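Berberine bridge enzyme-like 28 (Arabidopsis thaliana, PDB 5D79) is a secreted FAD-dependent oxidoreductase of the berberine bridge enzyme-like family, involved in the plant's adaptation to salt stress. Local coordinates at residues 137-141 / 142-146; 309-312 / 313-316; 443-446 / 447-450; 485-488 / 489-492. All coordinates share one frame; numbering follows the deposited sequence.

Contact 1: residues 137-141 / 142-146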
ATOM      1  N   SER A 137      20.803  -0.681  -4.530  1.00 21.54           N
ATOM      2  CA  SER A 137      21.832  -0.901  -5.517  1.00 25.56           C
ATOM      3  C   SER A 137      21.237  -1.548  -6.764  1.00 26.89           C
ATOM      4  O   SER A 137      20.853  -2.729  -6.757  1.00 26.18           O
ATOM      5  CB  SER A 137      22.941  -1.760  -4.925  1.00 32.93           C
ATOM      6  OG  SER A 137      23.254  -1.325  -3.616  1.00 38.00           O
ATOM      7  N   LEU A 138      21.149  -0.759  -7.830  1.00 21.54           N
ATOM      8  CA  LEU A 138      20.614  -1.226  -9.097  1.00 21.17           C
ATOM      9  C   LEU A 138      21.712  -1.730 -10.020  1.00 22.13           C
ATOM     10  O   LEU A 138      22.879  -1.364  -9.883  1.00 30.42           O
ATOM     11  CB  LEU A 138      19.842  -0.106  -9.786  1.00 23.68           C
ATOM     12  CG  LEU A 138      18.892   0.660  -8.871  1.00 20.77           C
ATOM     13  CD1 LEU A 138      18.261   1.818  -9.632  1.00 22.31           C
ATOM     14  CD2 LEU A 138      17.840  -0.282  -8.306  1.00 19.06           C
ATOM     15  N   ASP A 139      21.325  -2.572 -10.966  1.00 22.02           N
ATOM     16  CA  ASP A 139      22.203  -2.998 -12.048  1.00 32.81           C
ATOM     17  C   ASP A 139      21.488  -2.642 -13.345  1.00 32.90           C
ATOM     18  O   ASP A 139      20.801  -3.483 -13.926  1.00 34.42           O
ATOM     19  CB  ASP A 139      22.497  -4.505 -11.948  1.00 33.06           C
ATOM     20  CG  ASP A 139      23.345  -5.043 -13.111  1.00 38.31           C
ATOM     21  OD1 ASP A 139      23.484  -4.376 -14.158  1.00 40.13           O
ATOM     22  OD2 ASP A 139      23.861  -6.175 -12.977  1.00 42.21           O
ATOM     23  N   VAL A 140      21.638  -1.402 -13.800  1.00 28.89           N
ATOM     24  CA  VAL A 140      20.774  -0.914 -14.871  1.00 30.01           C
ATOM     25  C   VAL A 140      20.923  -1.742 -16.157  1.00 32.13           C
ATOM     26  O   VAL A 140      19.960  -1.903 -16.907  1.00 30.98           O
ATOM     27  CB  VAL A 140      21.037   0.575 -15.171  1.00 33.80           C
ATOM     28  CG1 VAL A 140      19.852   1.193 -15.868  1.00 30.92           C
ATOM     29  CG2 VAL A 140      21.288   1.321 -13.882  1.00 40.80           C
ATOM     30  N   ASP A 141      22.112  -2.296 -16.398  1.00 37.91           N
ATOM     31  CA  ASP A 141      22.372  -3.023 -17.648  1.00 41.04           C
ATOM     32  C   ASP A 141      21.712  -4.402 -17.626  1.00 37.91           C
ATOM     33  O   ASP A 141      21.274  -4.905 -18.664  1.00 35.82           O
ATOM     34  CB  ASP A 141      23.880  -3.163 -17.907  1.00 47.79           C
ATOM     35  CG  ASP A 141      24.596  -1.812 -18.046  1.00 51.86           C
ATOM     36  OD1 ASP A 141      23.987  -0.834 -18.550  1.00 49.50           O
ATOM     37  OD2 ASP A 141      25.783  -1.738 -17.652  1.00 54.30           O
ATOM     38  N   ASN A 142      21.627  -4.996 -16.436  1.00 33.98           N
ATOM     39  CA  ASN A 142      20.936  -6.268 -16.265  1.00 34.14           C
ATOM     40  C   ASN A 142      19.504  -6.125 -15.731  1.00 34.97           C
ATOM     41  O   ASN A 142      18.838  -7.128 -15.455  1.00 34.51           O
ATOM     42  CB  ASN A 142      21.748  -7.180 -15.354  1.00 39.29           C
ATOM     43  CG  ASN A 142      22.862  -7.885 -16.100  1.00 48.58           C
ATOM     44  OD1 ASN A 142      22.783  -8.069 -17.320  1.00 54.07           O
ATOM     45  ND2 ASN A 142      23.902  -8.284 -15.379  1.00 49.11           N
ATOM     46  N   ARG A 143      19.045  -4.880 -15.601  1.00 32.28           N
ATOM     47  CA  ARG A 143      17.658  -4.555 -15.240  1.00 28.67           C
ATOM     48  C   ARG A 143      17.205  -5.183 -13.940  1.00 24.04           C
ATOM     49  O   ARG A 143      16.087  -5.675 -13.836  1.00 19.18           O
ATOM     50  CB  ARG A 143      16.702  -4.973 -16.358  1.00 30.95           C
ATOM     51  CG  ARG A 143      16.823  -4.117 -17.595  1.00 37.82           C
ATOM     52  CD  ARG A 143      15.961  -4.635 -18.722  1.00 47.10           C
ATOM     53  NE  ARG A 143      16.041  -3.765 -19.889  1.00 52.23           N
ATOM     54  CZ  ARG A 143      17.160  -3.534 -20.569  1.00 57.07           C
ATOM     55  NH1 ARG A 143      18.306  -4.101 -20.199  1.00 55.76           N
ATOM     56  NH2 ARG A 143      17.131  -2.726 -21.617  1.00 61.90           N
ATOM     57  N   THR A 144      18.081  -5.159 -12.951  1.00 24.14           N
ATOM     58  CA  THR A 144      17.755  -5.654 -11.623  1.00 25.30           C
ATOM     59  C   THR A 144      18.267  -4.668 -10.589  1.00 23.08           C
ATOM     60  O   THR A 144      18.982  -3.727 -10.918  1.00 27.61           O
ATOM     61  CB  THR A 144      18.362  -7.065 -11.347  1.00 21.35           C
ATOM     62  OG1 THR A 144      19.793  -7.042 -11.506  1.00 20.68           O
ATOM     63  CG2 THR A 144      17.753  -8.095 -12.280  1.00 20.89           C
ATOM     64  N   GLY A 145      17.899  -4.883  -9.339  1.00 22.17           N
ATOM     65  CA  GLY A 145      18.493  -4.131  -8.258  1.00 24.85           C
ATOM     66  C   GLY A 145      18.093  -4.737  -6.943  1.00 18.39           C
ATOM     67  O   GLY A 145      17.034  -5.338  -6.830  1.00 17.61           O
ATOM     68  N   TRP A 146      18.936  -4.593  -5.940  1.00 19.17           N
ATOM     69  CA  TRP A 146      18.513  -4.984  -4.609  1.00 26.87           C
ATOM     70  C   TRP A 146      18.024  -3.753  -3.857  1.00 27.20           C
ATOM     71  O   TRP A 146      18.611  -2.670  -3.943  1.00 27.90           O
ATOM     72  CB  TRP A 146      19.640  -5.684  -3.861  1.00 20.26           C
ATOM     73  CG  TRP A 146      19.766  -7.125  -4.232  1.00 21.82           C
ATOM     74  CD1 TRP A 146      20.562  -7.660  -5.212  1.00 22.83           C
ATOM     75  CD2 TRP A 146      19.069  -8.225  -3.637  1.00 26.32           C
ATOM     76  NE1 TRP A 146      20.407  -9.028  -5.259  1.00 24.21           N
ATOM     77  CE2 TRP A 146      19.493  -9.401  -4.305  1.00 28.25           C
ATOM     78  CE3 TRP A 146      18.124  -8.334  -2.606  1.00 25.96           C
ATOM     79  CZ2 TRP A 146      19.003 -10.671  -3.969  1.00 26.17           C
ATOM     80  CZ3 TRP A 146      17.641  -9.595  -2.275  1.00 26.84           C
ATOM     81  CH2 TRP A 146      18.082 -10.745  -2.956  1.00 27.23           C
TER

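Contact 2: residues 309-312 / 313-316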
ATOM      1  N   PRO A 309       3.562   8.324 -27.117  1.00 22.29           N
ATOM      2  CA  PRO A 309       3.504   9.717 -27.596  1.00 27.56           C
ATOM      3  C   PRO A 309       2.124  10.364 -27.478  1.00 25.26           C
ATOM      4  O   PRO A 309       1.120   9.656 -27.449  1.00 21.35           O
ATOM      5  CB  PRO A 309       3.889   9.603 -29.085  1.00 28.92           C
ATOM      6  CG  PRO A 309       4.458   8.247 -29.252  1.00 27.36           C
ATOM      7  CD  PRO A 309       3.809   7.383 -28.220  1.00 24.62           C
ATOM      8  N   VAL A 310       2.075  11.693 -27.461  1.00 22.87           N
ATOM      9  CA  VAL A 310       0.811  12.377 -27.261  1.00 19.31           C
ATOM     10  C   VAL A 310      -0.163  12.171 -28.426  1.00 20.88           C
ATOM     11  O   VAL A 310      -1.361  12.057 -28.211  1.00 23.88           O
ATOM     12  CB  VAL A 310       1.022  13.880 -27.023  1.00 17.72           C
ATOM     13  CG1 VAL A 310       1.847  14.506 -28.137  1.00 21.19           C
ATOM     14  CG2 VAL A 310      -0.320  14.580 -26.851  1.00 16.77           C
ATOM     15  N   ASN A 311       0.322  12.093 -29.659  1.00 24.55           N
ATOM     16  CA  ASN A 311      -0.618  11.944 -30.773  1.00 24.06           C
ATOM     17  C   ASN A 311      -1.287  10.565 -30.757  1.00 25.92           C
ATOM     18  O   ASN A 311      -2.446  10.423 -31.149  1.00 22.63           O
ATOM     19  CB  ASN A 311       0.081  12.205 -32.114  1.00 25.33           C
ATOM     20  CG  ASN A 311       0.322  13.697 -32.374  1.00 29.15           C
ATOM     21  OD1 ASN A 311       0.012  14.552 -31.535  1.00 31.44           O
ATOM     22  ND2 ASN A 311       0.881  14.011 -33.538  1.00 30.92           N
ATOM     23  N   ASN A 312      -0.559   9.560 -30.272  1.00 24.82           N
ATOM     24  CA  ASN A 312      -1.084   8.208 -30.147  1.00 22.59           C
ATOM     25  C   ASN A 312      -2.097   8.099 -29.027  1.00 22.86           C
ATOM     26  O   ASN A 312      -3.076   7.361 -29.138  1.00 24.97           O
ATOM     27  CB  ASN A 312       0.046   7.207 -29.916  1.00 23.56           C
ATOM     28  CG  ASN A 312       0.953   7.072 -31.119  1.00 30.84           C
ATOM     29  OD1 ASN A 312       0.623   7.529 -32.208  1.00 37.32           O
ATOM     30  ND2 ASN A 312       2.098   6.438 -30.931  1.00 33.87           N
ATOM     31  N   LEU A 313      -1.856   8.822 -27.940  1.00 20.09           N
ATOM     32  CA  LEU A 313      -2.825   8.891 -26.854  1.00 18.65           C
ATOM     33  C   LEU A 313      -4.138   9.475 -27.367  1.00 22.47           C
ATOM     34  O   LEU A 313      -5.216   8.950 -27.085  1.00 22.09           O
ATOM     35  CB  LEU A 313      -2.291   9.735 -25.691  1.00 17.88           C
ATOM     36  CG  LEU A 313      -3.363  10.192 -24.692  1.00 17.42           C
ATOM     37  CD1 LEU A 313      -3.937   8.997 -23.948  1.00 18.47           C
ATOM     38  CD2 LEU A 313      -2.856  11.256 -23.722  1.00 12.86           C
ATOM     39  N   LEU A 314      -4.030  10.557 -28.135  1.00 25.22           N
ATOM     40  CA  LEU A 314      -5.188  11.328 -28.585  1.00 28.63           C
ATOM     41  C   LEU A 314      -6.059  10.542 -29.558  1.00 29.58           C
ATOM     42  O   LEU A 314      -7.285  10.595 -29.483  1.00 29.19           O
ATOM     43  CB  LEU A 314      -4.733  12.646 -29.235  1.00 26.49           C
ATOM     44  CG  LEU A 314      -4.085  13.649 -28.274  1.00 20.31           C
ATOM     45  CD1 LEU A 314      -3.562  14.876 -29.009  1.00 18.20           C
ATOM     46  CD2 LEU A 314      -5.071  14.030 -27.179  1.00 21.03           C
ATOM     47  N   ALA A 315      -5.412   9.828 -30.473  1.00 30.47           N
ATOM     48  CA  ALA A 315      -6.109   9.018 -31.457  1.00 26.99           C
ATOM     49  C   ALA A 315      -6.768   7.838 -30.772  1.00 25.24           C
ATOM     50  O   ALA A 315      -7.852   7.403 -31.164  1.00 26.53           O
ATOM     51  CB  ALA A 315      -5.149   8.543 -32.524  1.00 29.05           C
ATOM     52  N   LEU A 316      -6.105   7.323 -29.743  1.00 23.78           N
ATOM     53  CA  LEU A 316      -6.638   6.199 -28.991  1.00 24.18           C
ATOM     54  C   LEU A 316      -7.848   6.639 -28.167  1.00 26.08           C
ATOM     55  O   LEU A 316      -8.808   5.885 -28.007  1.00 31.14           O
ATOM     56  CB  LEU A 316      -5.558   5.593 -28.094  1.00 22.51           C
ATOM     57  CG  LEU A 316      -5.920   4.347 -27.283  1.00 29.84           C
ATOM     58  CD1 LEU A 316      -6.344   3.198 -28.171  1.00 30.58           C
ATOM     59  CD2 LEU A 316      -4.750   3.929 -26.413  1.00 33.23           C
TER

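Contact 3: residues 443-446 / 447-450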
ATOM      1  N   GLU A 443     -14.897  14.126  18.092  1.00 39.31           N
ATOM      2  CA  GLU A 443     -15.033  15.043  16.966  1.00 47.99           C
ATOM      3  C   GLU A 443     -14.624  14.395  15.640  1.00 47.10           C
ATOM      4  O   GLU A 443     -15.227  14.668  14.597  1.00 47.39           O
ATOM      5  CB  GLU A 443     -14.208  16.313  17.198  1.00 58.93           C
ATOM      6  CG  GLU A 443     -14.672  17.168  18.375  1.00 71.90           C
ATOM      7  CD  GLU A 443     -15.801  18.116  18.020  1.00 79.10           C
ATOM      8  OE1 GLU A 443     -16.220  18.135  16.841  1.00 78.57           O
ATOM      9  OE2 GLU A 443     -16.264  18.852  18.923  1.00 84.01           O
ATOM     10  N   THR A 444     -13.606  13.537  15.679  1.00 40.91           N
ATOM     11  CA  THR A 444     -13.126  12.885  14.465  1.00 33.22           C
ATOM     12  C   THR A 444     -13.974  11.671  14.102  1.00 25.10           C
ATOM     13  O   THR A 444     -13.742  11.028  13.084  1.00 23.91           O
ATOM     14  CB  THR A 444     -11.659  12.451  14.606  1.00 31.90           C
ATOM     15  OG1 THR A 444     -11.555  11.430  15.601  1.00 33.82           O
ATOM     16  CG2 THR A 444     -10.807  13.630  15.015  1.00 31.46           C
ATOM     17  N   ASP A 445     -14.948  11.364  14.953  1.00 25.17           N
ATOM     18  CA  ASP A 445     -15.885  10.273  14.714  1.00 30.72           C
ATOM     19  C   ASP A 445     -16.655  10.454  13.410  1.00 30.73           C
ATOM     20  O   ASP A 445     -16.945   9.481  12.711  1.00 32.16           O
ATOM     21  CB  ASP A 445     -16.885  10.161  15.869  1.00 38.11           C
ATOM     22  CG  ASP A 445     -16.444   9.193  16.947  1.00 40.85           C
ATOM     23  OD1 ASP A 445     -15.314   8.662  16.864  1.00 38.39           O
ATOM     24  OD2 ASP A 445     -17.242   8.979  17.891  1.00 44.01           O
ATOM     25  N   LYS A 446     -16.994  11.698  13.090  1.00 29.92           N
ATOM     26  CA  LYS A 446     -17.826  11.988  11.930  1.00 30.50           C
ATOM     27  C   LYS A 446     -17.171  11.539  10.615  1.00 28.70           C
ATOM     28  O   LYS A 446     -17.862  11.259   9.630  1.00 26.07           O
ATOM     29  CB  LYS A 446     -18.153  13.486  11.884  1.00 35.51           C
ATOM     30  CG  LYS A 446     -16.966  14.400  11.595  1.00 41.61           C
ATOM     31  CD  LYS A 446     -17.305  15.865  11.885  1.00 45.27           C
ATOM     32  CE  LYS A 446     -16.085  16.778  11.738  1.00 46.98           C
ATOM     33  NZ  LYS A 446     -16.255  18.100  12.426  1.00 48.12           N
ATOM     34  N   TYR A 447     -15.842  11.462  10.615  1.00 26.42           N
ATOM     35  CA  TYR A 447     -15.082  11.021   9.451  1.00 22.01           C
ATOM     36  C   TYR A 447     -15.154   9.502   9.281  1.00 23.81           C
ATOM     37  O   TYR A 447     -15.342   8.984   8.175  1.00 23.82           O
ATOM     38  CB  TYR A 447     -13.621  11.457   9.575  1.00 22.87           C
ATOM     39  CG  TYR A 447     -13.386  12.954   9.696  1.00 23.98           C
ATOM     40  CD1 TYR A 447     -13.667  13.809   8.637  1.00 24.09           C
ATOM     41  CD2 TYR A 447     -12.846  13.510  10.861  1.00 24.22           C
ATOM     42  CE1 TYR A 447     -13.437  15.180   8.735  1.00 25.51           C
ATOM     43  CE2 TYR A 447     -12.612  14.874  10.964  1.00 19.40           C
ATOM     44  CZ  TYR A 447     -12.910  15.701   9.897  1.00 23.22           C
ATOM     45  OH  TYR A 447     -12.687  17.052   9.974  1.00 19.74           O
ATOM     46  N   LEU A 448     -14.978   8.792  10.387  1.00 25.16           N
ATOM     47  CA  LEU A 448     -15.156   7.344  10.413  1.00 26.68           C
ATOM     48  C   LEU A 448     -16.554   6.986   9.922  1.00 28.23           C
ATOM     49  O   LEU A 448     -16.714   6.168   9.006  1.00 23.96           O
ATOM     50  CB  LEU A 448     -14.934   6.797  11.828  1.00 26.25           C
ATOM     51  CG  LEU A 448     -13.533   6.307  12.194  1.00 24.33           C
ATOM     52  CD1 LEU A 448     -12.456   7.176  11.592  1.00 22.00           C
ATOM     53  CD2 LEU A 448     -13.377   6.256  13.690  1.00 21.07           C
ATOM     54  N   LYS A 449     -17.557   7.615  10.537  1.00 26.61           N
ATOM     55  CA  LYS A 449     -18.951   7.391  10.175  1.00 28.29           C
ATOM     56  C   LYS A 449     -19.194   7.649   8.703  1.00 24.23           C
ATOM     57  O   LYS A 449     -19.917   6.891   8.065  1.00 24.55           O
ATOM     58  CB  LYS A 449     -19.882   8.270  11.011  1.00 34.09           C
ATOM     59  CG  LYS A 449     -19.991   7.832  12.474  1.00 41.60           C
ATOM     60  CD  LYS A 449     -20.960   8.696  13.279  1.00 43.39           C
ATOM     61  CE  LYS A 449     -20.898   8.335  14.748  1.00 44.90           C
ATOM     62  NZ  LYS A 449     -19.494   8.364  15.257  1.00 46.86           N
ATOM     63  N   TRP A 450     -18.586   8.712   8.175  1.00 22.65           N
ATOM     64  CA  TRP A 450     -18.719   9.062   6.764  1.00 18.62           C
ATOM     65  C   TRP A 450     -18.209   7.931   5.874  1.00 18.73           C
ATOM     66  O   TRP A 450     -18.894   7.498   4.939  1.00 16.14           O
ATOM     67  CB  TRP A 450     -17.969  10.369   6.434  1.00 16.20           C
ATOM     68  CG  TRP A 450     -18.222  10.793   5.010  1.00 17.97           C
ATOM     69  CD1 TRP A 450     -19.256  11.565   4.559  1.00 17.54           C
ATOM     70  CD2 TRP A 450     -17.467  10.412   3.841  1.00 18.75           C
ATOM     71  NE1 TRP A 450     -19.180  11.706   3.190  1.00 21.44           N
ATOM     72  CE2 TRP A 450     -18.094  11.005   2.725  1.00 21.75           C
ATOM     73  CE3 TRP A 450     -16.321   9.633   3.631  1.00 17.56           C
ATOM     74  CZ2 TRP A 450     -17.608  10.846   1.416  1.00 18.32           C
ATOM     75  CZ3 TRP A 450     -15.844   9.477   2.329  1.00 15.72           C
ATOM     76  CH2 TRP A 450     -16.487  10.082   1.243  1.00 14.20           C
TER

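Contact 4: residues 485-488 / 489-492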
ATOM      1  N   LYS A 485     -14.023 -17.138  17.711  1.00 48.46           N
ATOM      2  CA  LYS A 485     -14.020 -18.569  17.408  1.00 48.31           C
ATOM      3  C   LYS A 485     -13.043 -19.323  18.322  1.00 49.58           C
ATOM      4  O   LYS A 485     -12.260 -18.699  19.036  1.00 53.15           O
ATOM      5  CB  LYS A 485     -13.658 -18.799  15.940  1.00 48.59           C
ATOM      6  CG  LYS A 485     -14.657 -18.229  14.938  1.00 51.30           C
ATOM      7  CD  LYS A 485     -16.043 -18.858  15.075  1.00 55.46           C
ATOM      8  CE  LYS A 485     -16.603 -19.291  13.718  1.00 57.65           C
ATOM      9  NZ  LYS A 485     -16.001 -20.576  13.219  1.00 56.75           N
ATOM     10  N   LYS A 486     -13.088 -20.655  18.305  1.00 48.87           N
ATOM     11  CA  LYS A 486     -12.210 -21.461  19.164  1.00 54.51           C
ATOM     12  C   LYS A 486     -10.745 -21.310  18.795  1.00 54.20           C
ATOM     13  O   LYS A 486      -9.889 -21.117  19.660  1.00 58.66           O
ATOM     14  CB  LYS A 486     -12.570 -22.952  19.108  1.00 60.39           C
ATOM     15  CG  LYS A 486     -11.415 -23.855  19.583  1.00 63.98           C
ATOM     16  CD  LYS A 486     -11.713 -25.351  19.489  1.00 64.43           C
ATOM     17  CE  LYS A 486     -10.420 -26.186  19.557  1.00 63.91           C
ATOM     18  NZ  LYS A 486      -9.643 -26.043  20.834  1.00 63.32           N
ATOM     19  N   THR A 487     -10.460 -21.426  17.504  1.00 49.21           N
ATOM     20  CA  THR A 487      -9.093 -21.366  17.018  1.00 41.50           C
ATOM     21  C   THR A 487      -8.860 -20.104  16.212  1.00 29.26           C
ATOM     22  O   THR A 487      -9.802 -19.468  15.743  1.00 24.10           O
ATOM     23  CB  THR A 487      -8.751 -22.586  16.146  1.00 41.06           C
ATOM     24  OG1 THR A 487      -9.776 -22.767  15.157  1.00 38.74           O
ATOM     25  CG2 THR A 487      -8.630 -23.845  17.010  1.00 36.82           C
ATOM     26  N   LYS A 488      -7.598 -19.744  16.050  1.00 26.92           N
ATOM     27  CA  LYS A 488      -7.282 -18.589  15.243  1.00 25.62           C
ATOM     28  C   LYS A 488      -7.641 -18.854  13.791  1.00 25.37           C
ATOM     29  O   LYS A 488      -8.054 -17.939  13.092  1.00 27.13           O
ATOM     30  CB  LYS A 488      -5.813 -18.218  15.382  1.00 23.64           C
ATOM     31  CG  LYS A 488      -5.472 -17.729  16.765  1.00 25.14           C
ATOM     32  CD  LYS A 488      -4.073 -17.145  16.818  1.00 27.69           C
ATOM     33  CE  LYS A 488      -3.917 -15.953  15.886  1.00 28.65           C
ATOM     34  NZ  LYS A 488      -2.589 -15.302  16.066  1.00 31.77           N
ATOM     35  N   TYR A 489      -7.518 -20.099  13.344  1.00 20.01           N
ATOM     36  CA  TYR A 489      -7.828 -20.412  11.951  1.00 24.66           C
ATOM     37  C   TYR A 489      -9.257 -20.032  11.574  1.00 23.92           C
ATOM     38  O   TYR A 489      -9.487 -19.448  10.516  1.00 20.66           O
ATOM     39  CB  TYR A 489      -7.612 -21.903  11.642  1.00 27.27           C
ATOM     40  CG  TYR A 489      -8.171 -22.306  10.284  1.00 23.98           C
ATOM     41  CD1 TYR A 489      -7.437 -22.111   9.122  1.00 22.49           C
ATOM     42  CD2 TYR A 489      -9.447 -22.857  10.167  1.00 27.97           C
ATOM     43  CE1 TYR A 489      -7.954 -22.466   7.879  1.00 22.88           C
ATOM     44  CE2 TYR A 489      -9.976 -23.209   8.930  1.00 27.20           C
ATOM     45  CZ  TYR A 489      -9.224 -23.010   7.792  1.00 24.21           C
ATOM     46  OH  TYR A 489      -9.745 -23.353   6.570  1.00 24.00           O
ATOM     47  N   GLU A 490     -10.219 -20.380  12.421  1.00 27.28           N
ATOM     48  CA  GLU A 490     -11.615 -20.131  12.090  1.00 31.21           C
ATOM     49  C   GLU A 490     -11.939 -18.642  12.206  1.00 32.22           C
ATOM     50  O   GLU A 490     -12.763 -18.116  11.456  1.00 34.48           O
ATOM     51  CB  GLU A 490     -12.551 -20.965  12.977  1.00 37.30           C
ATOM     52  CG  GLU A 490     -12.403 -22.493  12.818  1.00 48.26           C
ATOM     53  CD  GLU A 490     -12.954 -23.057  11.494  1.00 54.58           C
ATOM     54  OE1 GLU A 490     -13.474 -22.275  10.661  1.00 59.52           O
ATOM     55  OE2 GLU A 490     -12.867 -24.293  11.292  1.00 51.16           O
ATOM     56  N   GLU A 491     -11.274 -17.951  13.125  1.00 29.55           N
ATOM     57  CA  GLU A 491     -11.535 -16.529  13.302  1.00 29.01           C
ATOM     58  C   GLU A 491     -10.849 -15.709  12.208  1.00 27.37           C
ATOM     59  O   GLU A 491     -11.410 -14.748  11.689  1.00 28.86           O
ATOM     60  CB  GLU A 491     -11.077 -16.065  14.690  1.00 31.14           C
ATOM     61  CG  GLU A 491     -11.810 -14.827  15.191  1.00 33.47           C
ATOM     62  CD  GLU A 491     -11.372 -14.401  16.576  1.00 37.95           C
ATOM     63  OE1 GLU A 491     -10.399 -14.978  17.103  1.00 37.87           O
ATOM     64  OE2 GLU A 491     -12.004 -13.484  17.138  1.00 42.50           O
ATOM     65  N   GLY A 492      -9.631 -16.101  11.861  1.00 25.98           N
ATOM     66  CA  GLY A 492      -8.854 -15.388  10.864  1.00 25.59           C
ATOM     67  C   GLY A 492      -9.319 -15.633   9.441  1.00 22.89           C
ATOM     68  O   GLY A 492      -9.031 -14.845   8.540  1.00 18.69           O
TER

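Contact 1: residues 137-141 / 142-146
Asp139 reaches across to Asn142 and closes the turn of a two-stranded hairpin. Its CG stands anti to the backbone N (chi1 176°), which brings the carboxylate to Asn142. CB lies beside Thr144, 3.7 Å from Thr144 OG1. CG then meets the CB of Asn142 at 3.5 Å, and the two oxygens divide their work. OD1 receives the backbone N-H of Asn142 (Asp139 OD1 to Asn142 N, 3.0 Å), the donor standing above the carboxylate plane. OD2 takes the Asn142 side-chain amide on its syn side (Asp139 OD2 to Asn142 ND2, 3.2 Å), again from outside the plane. With the carboxylate and amide planes 47° apart, the two groups meet aslant. Behind the turn the backbones pair antiparallel. Asp139 N reaches Thr144 O over a short 2.6 Å, and Ser137 and Trp146 exchange a pair of bonds, Trp146 N to Ser137 O at 2.8 Å. Between these pairs Leu138 faces Gly145, with Leu138 CD2 3.9 Å from Gly145 CA; a CB on that glycine would collide with the leucine methyl. Leu138 also packs on Ile160 of helix 153-163, and Arg143 turns its NE to Asp248 in a salt bridge. Arg143 has positive phi (56°), and Arg143 and Thr144 both face Asp139. That is a G1 beta bulge ending the loop of a beta hairpin, here strands 136-139 and 144-148 in the FAD-binding PCMH-type region, where strand 144-148 pairs on with strand 238-248.

Contact 2: residues 309-312 / 313-316
Leu313 sets its CB 3.6 Å from Val310 O in the opening turn of the alpha helix 310-320. Pro309, at the N-cap position, starts the bonding: its O takes the N-H of Leu313 in the carbonyl plane (Leu313 N to Pro309 O, 3.1 Å). A proline offers no hydroxyl or carboxylate to the first turn, and the N-H of Val310 is instead taken by Glu333 of strand 331-334. The CG of Leu313 stands anti to the backbone N (chi1 164°), and the side chain packs on Tyr306, Thr254, Phe256 and Cys331 of the sheet. Val310, one turn before Leu314, holds CG2 alongside it, the two side chains pointing the same way, with Val310 CG2 3.9 Å from Leu314 CD1. Leu314 CG also comes 3.2 Å from Val310 O, which at the same time accepts the N-H of Leu314. Shortening Leu314 to an alanine here would probably open a gap beside Val310 CG2 and weaken the apolar cover over Cys331 and Lys328. In this first part of the helix Val310 and Leu313 are buried against the outer end of the seven-stranded antiparallel sheet, while Asn311 and Asn312 are exposed, although Asn312 also brushes Tyr306. Asn312 hands on the helical pattern through its backbone: its O accepts Leu316 N at 3.1 Å with the donor 36° out of the carbonyl plane, and Leu316 CB sits just 3.2 Å from the same Asn312 O.

Contact 3: residues 443-446 / 447-450
Tyr447 lies alongside Lys446 on the helix 441-458, both side chains pointing the same way. Lys446 CG sits over one face of the ring, 4.2 Å from its centroid and 8° off the normal, a CH-pi contact, and the extended aliphatic chain continues past it until Lys446 CE lies 3.8 Å from Tyr447 CZ. At the edge, Thr444 O comes within 3.5 Å of Tyr447 CD2. The same oxygen accepts the backbone N-H of Tyr447 at 3.3 Å, from well above the carbonyl plane, a three-residue step in the helix. The ring's hydroxyl is bonded to Glu437, and Trp433 stacks on the ring. A serine in place of Tyr447 would probably leave Glu437 without its hydroxyl partner and Trp433 and the Lys446 chain without the surface they pack on. Leu448 sets its CB 3.5 Å from Asp445 O, and its side chain touches Trp433. Lys449 returns its N-H to that oxygen in an almost perfectly straight bond (Lys449 N to Asp445 O, 2.9 Å, 179°). Bent at its last torsion, its chain brings Lys449 NZ across Asp445, 3.5 Å from Asp445 OD2, as a salt bridge one helical turn apart. Trp450, its CG anti to the backbone N, swings its indole away from the first segment, while its N bonds Lys446 O at 3.0 Å. The helix thus lies against strand 425-434 through Trp433, and Trp450 reaches the loop of Glu392 and Ala393, with NE1 bonded to Arg387 O of helix 378-388.

Contact 4: residues 485-488 / 489-492
Glu490 is met by Thr487 and Lys485, two residues that lead into its helix. Thr487 lies alongside it, pointing the same way, with Thr487 OG1 3.5 Å from Glu490 CG. Lys485 crosses it aslant: its chain, bent at three torsions, brings Lys485 NZ 3.5 Å from Glu490 CB, while the charged ends stay in a long salt bridge, Lys485 NZ to Glu490 OE1 at 4.0 Å. The backbone starts up unevenly. Glu491 N reaches Thr487 O only weakly at 3.4 Å, whereas Gly492 N to Lys488 O is a firm 2.7 Å. Beyond this shell, Glu491, with CG anti to its own N (chi1 -155°), extends its chain so that OE2 accepts the backbone N-H groups of Leu482, Gly483 and Lys484. Three donors on one oxygen would probably favour a negative charge on this buried carboxylate, and they tie residues 482-484 to the helix start. Lys488 is held by Asp518 and makes a cation-pi contact with Tyr481, while Tyr489 OH bonds Glu505. With Thr487 at the N-cap position, the whole forms a helix N-terminus, opening helix 488-500 within the berberine and berberine-like family region.

How the contacts relate
All four contacts are local, but they belong to different elements. Contact 1 is a surface turn between two strands, held by backbone ladder bonds and, at the turn, by one carboxylate, while contacts 2 and 4 are helix starts and contact 3 lies within a helix. Contacts 2, 3 and 4 are partly buried: contact 2 is mainly apolar, contact 3 mixes an aromatic face with an ion pair, and contact 4 is charged. Contacts 2 and 3 both pack helices against the seven-stranded antiparallel sheet, at strands 331-334 and 425-434, their centres 43 Å apart. The helices of contacts 3 and 4 are consecutive; the nearest atoms of these contacts are about 20 Å apart.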